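Local coordinates for protein nitrite oxidoreductase subunit A (Kuenenia stuttgartiensis, PDB 7B04) that is a large subunit of the molybdopterin oxidoreductase family, resembling NarG, that holds an iron-sulfur cluster, a molybdenum atom and two MD1 molecules, at residues E834-E839 / H1068-L1073; Y532-L537 / Y840-I845; P281-L286 / M538-Y543. All coordinates share one frame; numbering follows the deposited sequence.

Interaction 1 (E834-E839 / H1068-L1073); sequences EPEIIE and HQLDSL
Leu1070 overlaps Ile837 through one methyl group: its CD1 packs against the far half of the isoleucine, 3.8 Å from Ile837 CD1, and the two side chains cross at about a right angle. The contact sets the N-terminal turn of helix 835-840, with Glu834 at the N-cap position, against the irregular loop 1068-1073 late in the chain of this molybdopterin oxidoreductase. The other branch of the leucine, CD2, reaches Glu836 CB at 3.9 Å, so Leu1070 spreads over two successive residues of the helix. Its CB bond points toward the helix, and both methyls touch it. Beyond CB, the chain of Glu836 folds at chi2 (89°) and swings its carboxylate to the hydroxyl of Ser1072. Ser1072 OG donates to Glu836 OE1 over 2.9 Å, a weak bond, from a side chain whose oxygen sits between its backbone N and carbonyl carbon (chi1 63°). The second carboxylate oxygen, Glu836 OE2, lies 5.8 Å from Asp1071 OD2, near but not touching; Asp1071 is itself held by Thr640 and the backbone N of Lys639. The contact continues apolar on its inner side, where the ring of Phe282 from helix 280-283 packs against Ile837, Leu1070 and Leu1073. Solvent reaches the outer side, at Pro835, whose CD lies 4.1 Å from Ser1072 OG. The join pairs aliphatic packing inside with one weak hydroxyl-carboxylate bond farther out. Glu834 runs its chain alongside the serine backbone, bringing Glu834 CG to 3.3 Å from Ser1072 O.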
loop_
_atom_site.group_PDB
_atom_site.type_symbol
_atom_site.label_atom_id
_atom_site.label_comp_id
_atom_site.label_asym_id
_atom_site.label_seq_id
_atom_site.Cartn_x
_atom_site.Cartn_y
_atom_site.Cartn_z
ATOM N N GLU B 834 17.306 -37.784 10.077
ATOM C CA GLU B 834 17.814 -38.074 8.741
ATOM C C GLU B 834 19.328 -37.867 8.696
ATOM O O GLU B 834 19.849 -36.954 9.348
ATOM C CB GLU B 834 17.121 -37.190 7.701
ATOM C CG GLU B 834 15.685 -37.609 7.398
ATOM C CD GLU B 834 14.687 -37.061 8.404
ATOM O OE1 GLU B 834 15.094 -36.269 9.278
ATOM O OE2 GLU B 834 13.494 -37.425 8.319
ATOM N N PRO B 835 20.065 -38.698 7.943
ATOM C CA PRO B 835 21.539 -38.651 8.021
ATOM C C PRO B 835 22.147 -37.295 7.703
ATOM O O PRO B 835 23.072 -36.865 8.405
ATOM C CB PRO B 835 21.972 -39.714 7.000
ATOM C CG PRO B 835 20.801 -40.632 6.885
ATOM C CD PRO B 835 19.593 -39.756 7.034
ATOM N N GLU B 836 21.663 -36.608 6.666
ATOM C CA GLU B 836 22.244 -35.315 6.313
ATOM C C GLU B 836 22.034 -34.295 7.424
ATOM O O GLU B 836 22.908 -33.459 7.682
ATOM C CB GLU B 836 21.641 -34.806 5.004
ATOM C CG GLU B 836 21.852 -35.724 3.813
ATOM C CD GLU B 836 20.742 -36.746 3.662
ATOM O OE1 GLU B 836 19.796 -36.725 4.478
ATOM O OE2 GLU B 836 20.812 -37.569 2.725
ATOM N N ILE B 837 20.889 -34.361 8.104
ATOM C CA ILE B 837 20.583 -33.396 9.154
ATOM C C ILE B 837 21.528 -33.566 10.338
ATOM O O ILE B 837 21.969 -32.581 10.943
ATOM C CB ILE B 837 19.107 -33.527 9.570
ATOM C CG1 ILE B 837 18.198 -33.218 8.378
ATOM C CG2 ILE B 837 18.788 -32.602 10.729
ATOM C CD1 ILE B 837 16.746 -33.555 8.613
ATOM N N ILE B 838 21.856 -34.812 10.690
ATOM C CA ILE B 838 22.779 -35.045 11.797
ATOM C C ILE B 838 24.194 -34.631 11.414
ATOM O O ILE B 838 24.938 -34.083 12.237
ATOM C CB ILE B 838 22.717 -36.519 12.239
ATOM C CG1 ILE B 838 21.310 -36.872 12.723
ATOM C CG2 ILE B 838 23.739 -36.797 13.331
ATOM C CD1 ILE B 838 21.096 -38.354 12.939
ATOM N N GLU B 839 24.588 -34.877 10.162
ATOM C CA GLU B 839 25.894 -34.422 9.696
ATOM C C GLU B 839 25.994 -32.903 9.704
ATOM O O GLU B 839 27.082 -32.352 9.908
ATOM C CB GLU B 839 26.172 -34.963 8.293
ATOM C CG GLU B 839 27.570 -34.659 7.773
ATOM C CD GLU B 839 27.799 -35.184 6.368
ATOM O OE1 GLU B 839 26.845 -35.728 5.772
ATOM O OE2 GLU B 839 28.932 -35.051 5.857
ATOM N N HIS B 1068 17.840 -27.433 2.725
ATOM C CA HIS B 1068 16.703 -27.333 1.819
ATOM C C HIS B 1068 16.849 -28.223 0.594
ATOM O O HIS B 1068 16.010 -28.154 -0.310
ATOM C CB HIS B 1068 16.510 -25.883 1.368
ATOM C CG HIS B 1068 16.230 -24.928 2.485
ATOM N ND1 HIS B 1068 16.166 -23.563 2.300
ATOM C CD2 HIS B 1068 15.998 -25.138 3.803
ATOM C CE1 HIS B 1068 15.907 -22.974 3.453
ATOM N NE2 HIS B 1068 15.803 -23.907 4.382
ATOM N N GLN B 1069 17.887 -29.054 0.541
ATOM C CA GLN B 1069 18.219 -29.842 -0.639
ATOM C C GLN B 1069 18.375 -31.315 -0.285
ATOM O O GLN B 1069 19.246 -32.014 -0.809
ATOM C CB GLN B 1069 19.469 -29.291 -1.319
ATOM C CG GLN B 1069 19.451 -27.770 -1.420
ATOM C CD GLN B 1069 20.535 -27.207 -2.307
ATOM O OE1 GLN B 1069 21.029 -27.879 -3.203
ATOM N NE2 GLN B 1069 20.915 -25.962 -2.055
ATOM N N LEU B 1070 17.511 -31.814 0.596
ATOM C CA LEU B 1070 17.599 -33.187 1.068
ATOM C C LEU B 1070 16.951 -34.156 0.087
ATOM O O LEU B 1070 16.017 -33.812 -0.643
ATOM C CB LEU B 1070 16.911 -33.337 2.426
ATOM C CG LEU B 1070 17.363 -32.472 3.599
ATOM C CD1 LEU B 1070 16.744 -32.986 4.887
ATOM C CD2 LEU B 1070 18.875 -32.455 3.699
ATOM N N ASP B 1071 17.468 -35.385 0.076
ATOM C CA ASP B 1071 16.907 -36.468 -0.718
ATOM C C ASP B 1071 16.077 -37.444 0.110
ATOM O O ASP B 1071 15.399 -38.299 -0.470
ATOM C CB ASP B 1071 18.025 -37.242 -1.430
ATOM C CG ASP B 1071 18.629 -36.470 -2.585
ATOM O OD1 ASP B 1071 17.912 -35.649 -3.196
ATOM O OD2 ASP B 1071 19.820 -36.692 -2.885
ATOM N N SER B 1072 16.118 -37.342 1.440
ATOM C CA SER B 1072 15.507 -38.324 2.331
ATOM C C SER B 1072 14.493 -37.697 3.286
ATOM O O SER B 1072 14.354 -38.141 4.428
ATOM C CB SER B 1072 16.587 -39.067 3.117
ATOM O OG SER B 1072 17.309 -38.177 3.951
ATOM N N LEU B 1073 13.777 -36.667 2.839
ATOM C CA LEU B 1073 12.794 -35.963 3.670
ATOM C C LEU B 1073 11.387 -36.459 3.342
ATOM O O LEU B 1073 10.736 -35.972 2.417
ATOM C CB LEU B 1073 12.899 -34.451 3.506
ATOM C CG LEU B 1073 11.965 -33.739 4.490
ATOM C CD1 LEU B 1073 12.318 -34.105 5.928
ATOM C CD2 LEU B 1073 11.979 -32.233 4.296
#

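Interaction 2 (Y532-L537 / Y840-I845); sequences YFHATL and YGENFI. With MD1 (phosphoric acid 4-(2-amino-4-oxo-3,4,5,6,-tetrahydro-pteridin-6-yl)-2-hydroxy-3,4-dimercapto-but-3-en-yl ester guanylate ester), chain C.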
loop_
_atom_site.group_PDB
_atom_site.type_symbol
_atom_site.label_atom_id
_atom_site.label_comp_id
_atom_site.label_asym_id
_atom_site.label_seq_id
_atom_site.Cartn_x
_atom_site.Cartn_y
_atom_site.Cartn_z
ATOM N N TYR B 532 15.850 -15.353 6.344
ATOM C CA TYR B 532 17.179 -15.567 6.897
ATOM C C TYR B 532 17.570 -17.030 6.722
ATOM O O TYR B 532 16.715 -17.911 6.594
ATOM C CB TYR B 532 17.244 -15.170 8.377
ATOM C CG TYR B 532 17.125 -13.682 8.615
ATOM C CD1 TYR B 532 18.208 -12.836 8.409
ATOM C CD2 TYR B 532 15.931 -13.124 9.046
ATOM C CE1 TYR B 532 18.101 -11.475 8.626
ATOM C CE2 TYR B 532 15.816 -11.767 9.265
ATOM C CZ TYR B 532 16.901 -10.946 9.054
ATOM O OH TYR B 532 16.780 -9.594 9.275
ATOM N N PHE B 533 18.886 -17.270 6.727
ATOM C CA PHE B 533 19.429 -18.575 6.352
ATOM C C PHE B 533 18.839 -19.693 7.198
ATOM O O PHE B 533 18.413 -20.728 6.673
ATOM C CB PHE B 533 20.950 -18.559 6.470
ATOM C CG PHE B 533 21.614 -19.799 5.954
ATOM C CD1 PHE B 533 21.871 -19.950 4.602
ATOM C CD2 PHE B 533 21.982 -20.816 6.820
ATOM C CE1 PHE B 533 22.487 -21.091 4.124
ATOM C CE2 PHE B 533 22.596 -21.958 6.348
ATOM C CZ PHE B 533 22.849 -22.097 4.999
ATOM N N HIS B 534 18.786 -19.497 8.510
ATOM C CA HIS B 534 18.365 -20.558 9.422
ATOM C C HIS B 534 16.878 -20.482 9.708
ATOM O O HIS B 534 16.411 -20.796 10.809
ATOM C CB HIS B 534 19.187 -20.488 10.707
ATOM C CG HIS B 534 20.634 -20.804 10.500
ATOM N ND1 HIS B 534 21.086 -22.080 10.235
ATOM C CD2 HIS B 534 21.727 -20.008 10.495
ATOM C CE1 HIS B 534 22.398 -22.055 10.085
ATOM N NE2 HIS B 534 22.812 -20.809 10.238
ATOM N N ALA B 535 16.113 -20.016 8.715
ATOM C CA ALA B 535 14.655 -20.028 8.827
ATOM C C ALA B 535 14.134 -21.431 9.135
ATOM O O ALA B 535 13.185 -21.595 9.915
ATOM C CB ALA B 535 14.025 -19.478 7.537
ATOM N N THR B 536 14.764 -22.449 8.547
ATOM C CA THR B 536 14.380 -23.837 8.798
ATOM C C THR B 536 14.362 -24.153 10.284
ATOM O O THR B 536 13.400 -24.742 10.795
ATOM C CB THR B 536 15.357 -24.784 8.086
ATOM O OG1 THR B 536 15.422 -24.465 6.695
ATOM C CG2 THR B 536 14.905 -26.238 8.233
ATOM N N LEU B 537 15.408 -23.746 10.990
ATOM C CA LEU B 537 15.457 -23.929 12.433
ATOM C C LEU B 537 14.415 -23.067 13.127
ATOM O O LEU B 537 13.764 -23.506 14.084
ATOM C CB LEU B 537 16.851 -23.564 12.949
ATOM C CG LEU B 537 17.980 -24.548 12.712
ATOM C CD1 LEU B 537 19.284 -23.789 12.855
ATOM C CD2 LEU B 537 17.888 -25.688 13.703
ATOM N N TYR B 840 24.874 -32.213 9.499
ATOM C CA TYR B 840 24.855 -30.757 9.524
ATOM C C TYR B 840 24.800 -30.193 10.937
ATOM O O TYR B 840 25.040 -28.993 11.117
ATOM C CB TYR B 840 23.663 -30.237 8.713
ATOM C CG TYR B 840 23.726 -30.591 7.242
ATOM C CD1 TYR B 840 24.933 -30.926 6.639
ATOM C CD2 TYR B 840 22.579 -30.604 6.459
ATOM C CE1 TYR B 840 24.996 -31.255 5.299
ATOM C CE2 TYR B 840 22.633 -30.934 5.116
ATOM C CZ TYR B 840 23.845 -31.258 4.542
ATOM O OH TYR B 840 23.909 -31.585 3.207
ATOM N N GLY B 841 24.481 -31.015 11.931
ATOM C CA GLY B 841 24.422 -30.553 13.302
ATOM C C GLY B 841 23.106 -29.931 13.691
ATOM O O GLY B 841 23.055 -29.186 14.677
ATOM N N GLU B 842 22.038 -30.215 12.951
ATOM C CA GLU B 842 20.735 -29.605 13.171
ATOM C C GLU B 842 19.670 -30.657 13.460
ATOM O O GLU B 842 18.485 -30.434 13.204
ATOM C CB GLU B 842 20.344 -28.757 11.963
ATOM C CG GLU B 842 20.602 -27.265 12.117
ATOM C CD GLU B 842 20.753 -26.566 10.778
ATOM O OE1 GLU B 842 21.675 -26.929 10.018
ATOM O OE2 GLU B 842 19.939 -25.670 10.474
ATOM N N ASN B 843 20.080 -31.819 13.978
ATOM C CA ASN B 843 19.103 -32.816 14.407
ATOM C C ASN B 843 18.205 -32.265 15.507
ATOM O O ASN B 843 16.992 -32.509 15.510
ATOM C CB ASN B 843 19.813 -34.090 14.870
ATOM C CG ASN B 843 20.870 -33.825 15.923
ATOM O OD1 ASN B 843 21.043 -32.696 16.380
ATOM N ND2 ASN B 843 21.586 -34.872 16.316
ATOM N N PHE B 844 18.780 -31.521 16.443
ATOM C CA PHE B 844 18.017 -30.797 17.445
ATOM C C PHE B 844 17.635 -29.419 16.918
ATOM O O PHE B 844 18.275 -28.872 16.017
ATOM C CB PHE B 844 18.821 -30.640 18.736
ATOM C CG PHE B 844 18.906 -31.889 19.559
ATOM C CD1 PHE B 844 17.874 -32.241 20.412
ATOM C CD2 PHE B 844 20.022 -32.704 19.490
ATOM C CE1 PHE B 844 17.951 -33.387 21.176
ATOM C CE2 PHE B 844 20.105 -33.851 20.252
ATOM C CZ PHE B 844 19.068 -34.193 21.096
ATOM N N ILE B 845 16.577 -28.856 17.498
ATOM C CA ILE B 845 16.209 -27.471 17.218
ATOM C C ILE B 845 17.195 -26.597 17.988
ATOM O O ILE B 845 17.057 -26.391 19.195
ATOM C CB ILE B 845 14.757 -27.171 17.595
ATOM C CG1 ILE B 845 13.809 -28.012 16.737
ATOM C CG2 ILE B 845 14.455 -25.692 17.418
ATOM C CD1 ILE B 845 12.372 -27.983 17.200
HETATM P PB MD1 C . 6.051 -10.372 5.528
HETATM O O3B MD1 C . 7.656 -10.074 5.310
HETATM O O1B MD1 C . 5.492 -9.409 6.548
HETATM O O2B MD1 C . 5.868 -11.788 6.020
HETATM O O3A MD1 C . 5.277 -10.173 4.084
HETATM C C10 MD1 C . 5.497 -11.068 3.028
HETATM C C11 MD1 C . 4.178 -11.222 2.217
HETATM O O11 MD1 C . 3.473 -9.782 2.273
HETATM C C12 MD1 C . 4.448 -11.745 1.011
HETATM S S12 MD1 C . 5.742 -13.013 0.880
HETATM C C13 MD1 C . 3.733 -11.426 -0.329
HETATM S S13 MD1 C . 4.334 -12.327 -1.785
HETATM C C14 MD1 C . 2.693 -10.456 -0.535
HETATM N N15 MD1 C . 3.413 -9.047 -0.269
HETATM C C16 MD1 C . 2.505 -7.990 -0.087
HETATM C C15 MD1 C . 2.742 -6.632 -0.645
HETATM O O14 MD1 C . 3.719 -6.408 -1.276
HETATM N N17 MD1 C . 1.736 -5.563 -0.403
HETATM C C17 MD1 C . 0.462 -5.861 0.423
HETATM N N16 MD1 C . -0.512 -4.811 0.652
HETATM N N18 MD1 C . 0.222 -7.240 0.992
HETATM C C20 MD1 C . 1.183 -8.287 0.765
HETATM N N8 MD1 C . 1.010 -9.588 1.276
HETATM C C7 MD1 C . 1.390 -10.698 0.181
HETATM P PA MD1 C . 8.465 -8.785 5.946
HETATM O O1A MD1 C . 9.756 -8.618 5.184
HETATM O O2A MD1 C . 7.608 -7.553 5.788
HETATM O "O5'" MD1 C . 8.813 -9.005 7.542
HETATM C "C5'" MD1 C . 7.848 -8.690 8.500
HETATM C "C4'" MD1 C . 8.507 -8.096 9.794
HETATM O "O4'" MD1 C . 9.622 -9.028 10.365
HETATM C "C1'" MD1 C . 10.763 -8.031 10.708
HETATM N N9 MD1 C . 12.086 -8.705 10.780
HETATM C C4 MD1 C . 12.340 -9.556 11.769
HETATM N N3 MD1 C . 11.512 -10.026 12.917
HETATM C C2 MD1 C . 12.061 -10.990 13.868
HETATM N N2 MD1 C . 11.254 -11.448 14.985
HETATM N N1 MD1 C . 13.405 -11.487 13.698
HETATM C C6 MD1 C . 14.193 -11.030 12.595
HETATM O O6 MD1 C . 15.295 -11.434 12.447
HETATM C C5 MD1 C . 13.610 -10.017 11.601
HETATM N N7 MD1 C . 14.115 -9.442 10.513
HETATM C C8 MD1 C . 13.178 -8.623 9.995
HETATM C "C2'" MD1 C . 10.705 -7.227 9.726
HETATM O "O2'" MD1 C . 11.390 -5.979 10.037
HETATM C "C3'" MD1 C . 9.074 -6.977 9.539
HETATM O "O3'" MD1 C . 8.612 -5.979 10.495
#
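Leu537 and Glu842 cross at about a right angle, the leucine fork lying against the aliphatic part and carboxylate of the acid. Leu537 CD2 meets Glu842 CG at 3.5 Å, and the carboxylate end passes beside Leu537 CD1. Glu842 runs extended beyond CG (chi2 156°), which carries its head past the leucine toward His534; there Glu842 OE2 reaches the edge of the imidazole, 3.8 Å from His534 ND1, with ring and carboxylate planes 68° apart. Glu842 OE1 is taken by Arg848 in a salt bridge. One face of the His534 ring is covered by Phe533 CD2, 3.4 Å above its centre. Farther along the contact, Ile845 CG2 rests 4.0 Å from Leu537 O, so an isoleucine methyl borders the backbone of the helix.

The same turn reaches MD1: Tyr532 OH donates to MD1 N7, on the guanine base, over 2.9 Å, with N7 near the plane of the tyrosine ring at its edge. Tyr532 to Ala535 form a type I beta turn leading into helix 535-541, with His534 at the N-cap. Across from it, helix 835-840 ends in a Schellman motif at Gly841; helix 355-368 packs on Leu537 and Ile845, and strand 847-848 on His534 and Leu537.

Interaction 3 (P281-L286 / M538-Y543); sequences PFSHGL and MNRSYY
Arg540 has its buried guanidinium gripped by two backbone carbonyls of the 840-845 loop, NH1 donating to Glu842 O and NH2 to Asn843 O, while its methylenes pack along Phe282 and Ser283. The contact joins two helix ends in the molybdopterin oxidoreductase fold: the close of the short helix 280-283 meets the later part of helix 535-541. Ser283 OG lies beside Arg540 CG, 3.5 Å away, and is also bonded weakly to Gly279 O, four residues back and just ahead of helix 280-283. Phe282 adds its CB, which lies 4.1 Å from Arg540 CD, while its ring leads away. A bend at chi3 (64°) takes the guanidinium past this aliphatic contact to its two carbonyls, which limit its rotation.

On the other side of Ser283, Tyr543 turns its ring so that Ser283 CB stands over one face, 4.3 Å above the plane and offset toward the rim. The phenol end then meets the imidazole of His284. Although the two side chains cross at about a right angle, their rings are nearly parallel, with planes at 20°; the offset between them is large, with centroids 5.4 Å apart, leaving little face-to-face stacking. His284, the first residue to leave helical geometry, has CG between its backbone N and carbonyl carbon (chi1 54°), which brings the ring round toward Tyr543. Phe811 packs edge-to-face with this histidine, and His280 also meets its ring. Leu286, just beyond, packs on Ser409 of the subunit B chain. Tyr543 OH approaches the imidazole obliquely, with 3.1 Å between Tyr543 OH and His284 NE2.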
loop_
_atom_site.group_PDB
_atom_site.type_symbol
_atom_site.label_atom_id
_atom_site.label_comp_id
_atom_site.label_asym_id
_atom_site.label_seq_id
_atom_site.Cartn_x
_atom_site.Cartn_y
_atom_site.Cartn_z
ATOM N N PRO B 281 7.921 -28.814 6.460
ATOM C CA PRO B 281 8.084 -30.224 6.068
ATOM C C PRO B 281 8.795 -31.064 7.114
ATOM O O PRO B 281 8.603 -32.286 7.142
ATOM C CB PRO B 281 8.896 -30.141 4.767
ATOM C CG PRO B 281 8.591 -28.795 4.226
ATOM C CD PRO B 281 8.455 -27.906 5.426
ATOM N N PHE B 282 9.609 -30.450 7.974
ATOM C CA PHE B 282 10.292 -31.196 9.026
ATOM C C PHE B 282 9.395 -31.401 10.241
ATOM O O PHE B 282 9.416 -32.473 10.856
ATOM C CB PHE B 282 11.574 -30.471 9.438
ATOM C CG PHE B 282 12.603 -30.387 8.347
ATOM C CD1 PHE B 282 13.439 -31.457 8.080
ATOM C CD2 PHE B 282 12.738 -29.234 7.592
ATOM C CE1 PHE B 282 14.389 -31.379 7.078
ATOM C CE2 PHE B 282 13.684 -29.151 6.589
ATOM C CZ PHE B 282 14.511 -30.224 6.332
ATOM N N SER B 283 8.602 -30.388 10.600
ATOM C CA SER B 283 7.834 -30.448 11.839
ATOM C C SER B 283 6.533 -31.225 11.667
ATOM O O SER B 283 6.181 -32.044 12.524
ATOM C CB SER B 283 7.547 -29.034 12.346
ATOM O OG SER B 283 8.748 -28.358 12.676
ATOM N N HIS B 284 5.806 -30.986 10.574
ATOM C CA HIS B 284 4.552 -31.684 10.328
ATOM C C HIS B 284 4.434 -32.285 8.934
ATOM O O HIS B 284 3.475 -33.024 8.687
ATOM C CB HIS B 284 3.356 -30.754 10.573
ATOM C CG HIS B 284 3.417 -29.475 9.799
ATOM N ND1 HIS B 284 2.982 -29.373 8.496
ATOM C CD2 HIS B 284 3.853 -28.242 10.149
ATOM C CE1 HIS B 284 3.151 -28.133 8.074
ATOM N NE2 HIS B 284 3.675 -27.426 9.059
ATOM N N GLY B 285 5.362 -31.999 8.024
ATOM C CA GLY B 285 5.367 -32.653 6.730
ATOM C C GLY B 285 4.367 -32.134 5.725
ATOM O O GLY B 285 4.041 -32.846 4.771
ATOM N N LEU B 286 3.873 -30.914 5.902
ATOM C CA LEU B 286 2.955 -30.288 4.964
ATOM C C LEU B 286 3.604 -29.036 4.394
ATOM O O LEU B 286 4.458 -28.417 5.037
ATOM C CB LEU B 286 1.622 -29.938 5.636
ATOM C CG LEU B 286 0.366 -29.831 4.772
ATOM C CD1 LEU B 286 -0.825 -30.202 5.616
ATOM C CD2 LEU B 286 0.186 -28.432 4.203
ATOM N N MET B 538 14.251 -21.833 12.653
ATOM C CA MET B 538 13.299 -20.908 13.259
ATOM C C MET B 538 11.872 -21.442 13.174
ATOM O O MET B 538 11.126 -21.400 14.155
ATOM C CB MET B 538 13.397 -19.548 12.568
ATOM C CG MET B 538 14.294 -18.556 13.273
ATOM S SD MET B 538 14.754 -17.236 12.126
ATOM C CE MET B 538 14.966 -15.840 13.215
ATOM N N ASN B 539 11.479 -21.964 12.011
ATOM C CA ASN B 539 10.120 -22.472 11.871
ATOM C C ASN B 539 9.906 -23.692 12.754
ATOM O O ASN B 539 8.847 -23.842 13.377
ATOM C CB ASN B 539 9.828 -22.793 10.410
ATOM C CG ASN B 539 10.011 -21.595 9.512
ATOM O OD1 ASN B 539 10.854 -21.602 8.628
ATOM N ND2 ASN B 539 9.223 -20.552 9.742
ATOM N N ARG B 540 10.902 -24.575 12.819
ATOM C CA ARG B 540 10.849 -25.670 13.778
ATOM C C ARG B 540 10.762 -25.129 15.198
ATOM O O ARG B 540 10.039 -25.675 16.040
ATOM C CB ARG B 540 12.072 -26.570 13.615
ATOM C CG ARG B 540 12.108 -27.327 12.302
ATOM C CD ARG B 540 13.462 -27.978 12.094
ATOM N NE ARG B 540 13.734 -28.993 13.108
ATOM C CZ ARG B 540 14.924 -29.544 13.312
ATOM N NH1 ARG B 540 15.961 -29.181 12.570
ATOM N NH2 ARG B 540 15.079 -30.460 14.258
ATOM N N SER B 541 11.498 -24.050 15.481
ATOM C CA SER B 541 11.431 -23.421 16.794
ATOM C C SER B 541 10.037 -22.882 17.093
ATOM O O SER B 541 9.637 -22.808 18.260
ATOM C CB SER B 541 12.472 -22.303 16.880
ATOM O OG SER B 541 12.335 -21.547 18.068
ATOM N N TYR B 542 9.289 -22.494 16.059
ATOM C CA TYR B 542 7.978 -21.880 16.236
ATOM C C TYR B 542 6.882 -22.864 16.635
ATOM O O TYR B 542 5.764 -22.424 16.926
ATOM C CB TYR B 542 7.577 -21.152 14.951
ATOM C CG TYR B 542 8.459 -19.965 14.640
ATOM C CD1 TYR B 542 9.165 -19.324 15.647
ATOM C CD2 TYR B 542 8.594 -19.491 13.341
ATOM C CE1 TYR B 542 9.975 -18.240 15.374
ATOM C CE2 TYR B 542 9.402 -18.405 13.059
ATOM C CZ TYR B 542 10.091 -17.785 14.081
ATOM O OH TYR B 542 10.898 -16.705 13.812
ATOM N N TYR B 543 7.159 -24.169 16.664
ATOM C CA TYR B 543 6.186 -25.142 17.148
ATOM C C TYR B 543 6.444 -25.601 18.576
ATOM O O TYR B 543 5.525 -26.129 19.212
ATOM C CB TYR B 543 6.140 -26.380 16.241
ATOM C CG TYR B 543 5.275 -26.244 15.001
ATOM C CD1 TYR B 543 5.306 -25.094 14.226
ATOM C CD2 TYR B 543 4.413 -27.266 14.616
ATOM C CE1 TYR B 543 4.516 -24.970 13.093
ATOM C CE2 TYR B 543 3.616 -27.149 13.488
ATOM C CZ TYR B 543 3.671 -25.996 12.733
ATOM O OH TYR B 543 2.886 -25.864 11.612
#

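How the interactions relate
From the N terminus, interaction 3 opens first, at 281-286, and closes at 538-543 a loop of about 250 residues. Before it closes, interaction 2 has opened at 532-537; it closes at 840-845, so the two cross. Interaction 1 opens at 834-839 and ends at 1068-1073; it crosses interaction 2 but follows interaction 3 in series. Helix 535-541 serves interactions 2 and 3, and 834-839 runs straight on into 840-845, joining interactions 1 and 2. Phe282, packed on Ile837, Leu1070 and Leu1073, ties helix 280-283 to helix 835-840 and the late loop, while Arg540 links helix 535-541 to 840-845.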